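Local coordinates for protein kappa-carrageenase (Zobellia galactanivorans, PDB 5OCR) that probably hydrolyses kappa-carrageenan, a sulfated galactan of red algae, through its family 16 glycoside hydrolase domain, at residues 68-73 against 89-94. Residues are numbered along the deposited sequence; the frame is centred on the assembly and turned at random. Where two conformers were deposited one is given.
Sequences AELTMR and GIFKSY
Leu-70 and Phe-91 meet where the two arms of a beta hairpin, strands 67-74 and 86-97, splay apart inside the beta-jellyroll of this GH16 domain. The short segments run at 121° to each other and their axes come no closer than 8.5 Å. The backbones are nearest at Leu-70 and Gly-89, whose CA atoms lie 5.0 Å apart, while Leu-70 and Thr-71 make their backbone bonds elsewhere, with Met-275 and Asn-60. Gly-89 N is buried without a hydrogen-bond partner; Thr-71 O, 3.7 Å from it, makes no such bond.

The contact is therefore carried by apolar side chains. Phe-91 has CG anti to its carbonyl carbon (chi1 -74°), which brings the end of the ring close to strand 67-74, and Leu-70 and Ala-68 approach it obliquely, near CD2, CE2 and CZ. In the conformer given, one of two modelled, Leu-70 brings both methyls, CD2 lying 3.7 Å from Phe-91 CD2 and CD1 lying 3.8 Å from Phe-91 CE2. Phe-31 and Trp-41 also meet the ring, Trp-41 edge-to-face, and Phe-31 is itself one of the residues of a magnesium site. Cutting Phe-91 back to alanine would probably open a gap beside the Leu-70 methyls and take an aromatic neighbour from Trp-41 and Phe-31.

In the same conformer Leu-70 CD2 also rests 3.6 Å from Gly-89 O. Farther along the ring, Ala-68 CB sits 3.6 Å from Phe-91 CE2 and 3.9 Å from Phe-91 CZ.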
loop_
_atom_site.group_PDB
_atom_site.type_symbol
_atom_site.label_atom_id
_atom_site.label_comp_id
_atom_site.label_asym_id
_atom_site.label_seq_id
_atom_site.Cartn_x
_atom_site.Cartn_y
_atom_site.Cartn_z
ATOM N N ALA A 68 -3.901 -15.054 -3.084
ATOM C CA ALA A 68 -2.706 -14.553 -3.766
ATOM C C ALA A 68 -1.642 -14.377 -2.769
ATOM O O ALA A 68 -1.903 -13.856 -1.685
ATOM C CB ALA A 68 -3.014 -13.223 -4.398
ATOM N N GLU A 69 -0.406 -14.674 -3.206
ATOM C CA GLU A 69 0.785 -14.579 -2.326
ATOM C C GLU A 69 1.790 -13.604 -2.954
ATOM O O GLU A 69 2.137 -13.813 -4.134
ATOM C CB GLU A 69 1.406 -15.996 -2.156
ATOM C CG GLU A 69 2.696 -15.965 -1.314
ATOM C CD GLU A 69 3.295 -17.316 -0.960
ATOM O OE1 GLU A 69 2.785 -18.324 -1.440
ATOM O OE2 GLU A 69 4.268 -17.366 -0.144
ATOM N N LEU A 70 2.209 -12.536 -2.272
ATOM C CA LEU A 70 3.155 -11.599 -2.823
ATOM C C LEU A 70 4.408 -11.729 -1.933
ATOM O O LEU A 70 4.312 -11.665 -0.719
ATOM C CB LEU A 70 2.560 -10.162 -2.786
ATOM C CG LEU A 70 1.303 -9.965 -3.641
ATOM C CD1 LEU A 70 0.034 -10.432 -2.944
ATOM C CD2 LEU A 70 1.119 -8.476 -3.958
ATOM N N THR A 71 5.572 -11.908 -2.553
ATOM C CA THR A 71 6.760 -12.334 -1.811
ATOM C C THR A 71 7.933 -11.376 -1.994
ATOM O O THR A 71 8.212 -10.944 -3.161
ATOM C CB THR A 71 7.176 -13.765 -2.306
ATOM O OG1 THR A 71 6.057 -14.642 -2.099
ATOM C CG2 THR A 71 8.353 -14.354 -1.502
ATOM N N MET A 72 8.609 -11.066 -0.904
ATOM C CA MET A 72 9.900 -10.321 -0.926
ATOM C C MET A 72 11.038 -11.335 -0.989
ATOM O O MET A 72 11.111 -12.211 -0.141
ATOM C CB MET A 72 10.008 -9.501 0.372
ATOM C CG MET A 72 11.295 -8.639 0.431
ATOM S SD MET A 72 11.250 -7.308 -0.756
ATOM C CE MET A 72 9.841 -6.316 -0.103
ATOM N N ARG A 73 11.916 -11.244 -2.006
ATOM C CA ARG A 73 13.001 -12.239 -2.178
ATOM C C ARG A 73 14.337 -11.519 -2.194
ATOM O O ARG A 73 14.440 -10.350 -2.631
ATOM C CB ARG A 73 12.887 -12.927 -3.551
ATOM C CG ARG A 73 11.681 -13.869 -3.549
ATOM C CD ARG A 73 11.720 -14.741 -4.781
ATOM N NE ARG A 73 10.388 -15.341 -4.972
ATOM C CZ ARG A 73 9.906 -16.369 -4.287
ATOM N NH1 ARG A 73 10.657 -16.962 -3.338
ATOM N NH2 ARG A 73 8.674 -16.826 -4.548
ATOM N N GLY A 89 6.651 -8.194 -5.009
ATOM C CA GLY A 89 5.505 -8.456 -5.908
ATOM C C GLY A 89 4.395 -7.437 -5.693
ATOM O O GLY A 89 4.304 -6.853 -4.598
ATOM N N ILE A 90 3.558 -7.195 -6.710
ATOM C CA ILE A 90 2.610 -6.082 -6.659
ATOM C C ILE A 90 1.441 -6.362 -7.586
ATOM O O ILE A 90 1.682 -6.824 -8.683
ATOM C CB ILE A 90 3.253 -4.723 -6.974
ATOM C CG1 ILE A 90 2.176 -3.604 -7.089
ATOM C CG2 ILE A 90 4.109 -4.777 -8.269
ATOM C CD1 ILE A 90 2.789 -2.178 -7.042
ATOM N N PHE A 91 0.207 -6.172 -7.102
ATOM C CA PHE A 91 -0.943 -6.086 -7.962
ATOM C C PHE A 91 -1.316 -4.632 -8.126
ATOM O O PHE A 91 -1.660 -3.958 -7.125
ATOM C CB PHE A 91 -2.169 -6.785 -7.345
ATOM C CG PHE A 91 -2.088 -8.263 -7.374
ATOM C CD1 PHE A 91 -2.353 -8.966 -8.548
ATOM C CD2 PHE A 91 -1.793 -8.964 -6.231
ATOM C CE1 PHE A 91 -2.279 -10.379 -8.573
ATOM C CE2 PHE A 91 -1.771 -10.362 -6.262
ATOM C CZ PHE A 91 -2.000 -11.070 -7.440
ATOM N N LYS A 92 -1.178 -4.111 -9.345
ATOM C CA LYS A 92 -1.562 -2.684 -9.680
ATOM C C LYS A 92 -2.594 -2.719 -10.762
ATOM O O LYS A 92 -2.344 -3.247 -11.873
ATOM C CB LYS A 92 -0.357 -1.886 -10.100
ATOM C CG LYS A 92 -0.791 -0.415 -10.385
ATOM C CD LYS A 92 0.426 0.334 -10.993
ATOM C CE LYS A 92 -0.147 1.715 -11.388
ATOM N NZ LYS A 92 1.005 2.488 -12.017
ATOM N N SER A 93 -3.801 -2.212 -10.488
ATOM C CA SER A 93 -4.828 -2.263 -11.548
ATOM C C SER A 93 -4.443 -1.393 -12.774
ATOM O O SER A 93 -3.951 -0.233 -12.632
ATOM C CB SER A 93 -6.221 -1.876 -11.046
ATOM O OG SER A 93 -6.240 -0.505 -10.610
ATOM N N TYR A 94 -4.752 -1.880 -13.970
ATOM C CA TYR A 94 -4.681 -0.936 -15.085
ATOM C C TYR A 94 -5.730 0.168 -14.939
ATOM O O TYR A 94 -5.472 1.348 -15.304
ATOM C CB TYR A 94 -4.856 -1.645 -16.428
ATOM C CG TYR A 94 -3.586 -2.258 -16.883
ATOM C CD1 TYR A 94 -2.643 -1.532 -17.570
ATOM C CD2 TYR A 94 -3.335 -3.601 -16.640
ATOM C CE1 TYR A 94 -1.458 -2.135 -17.978
ATOM C CE2 TYR A 94 -2.177 -4.203 -17.038
ATOM C CZ TYR A 94 -1.232 -3.469 -17.685
ATOM O OH TYR A 94 -0.085 -4.053 -18.039
#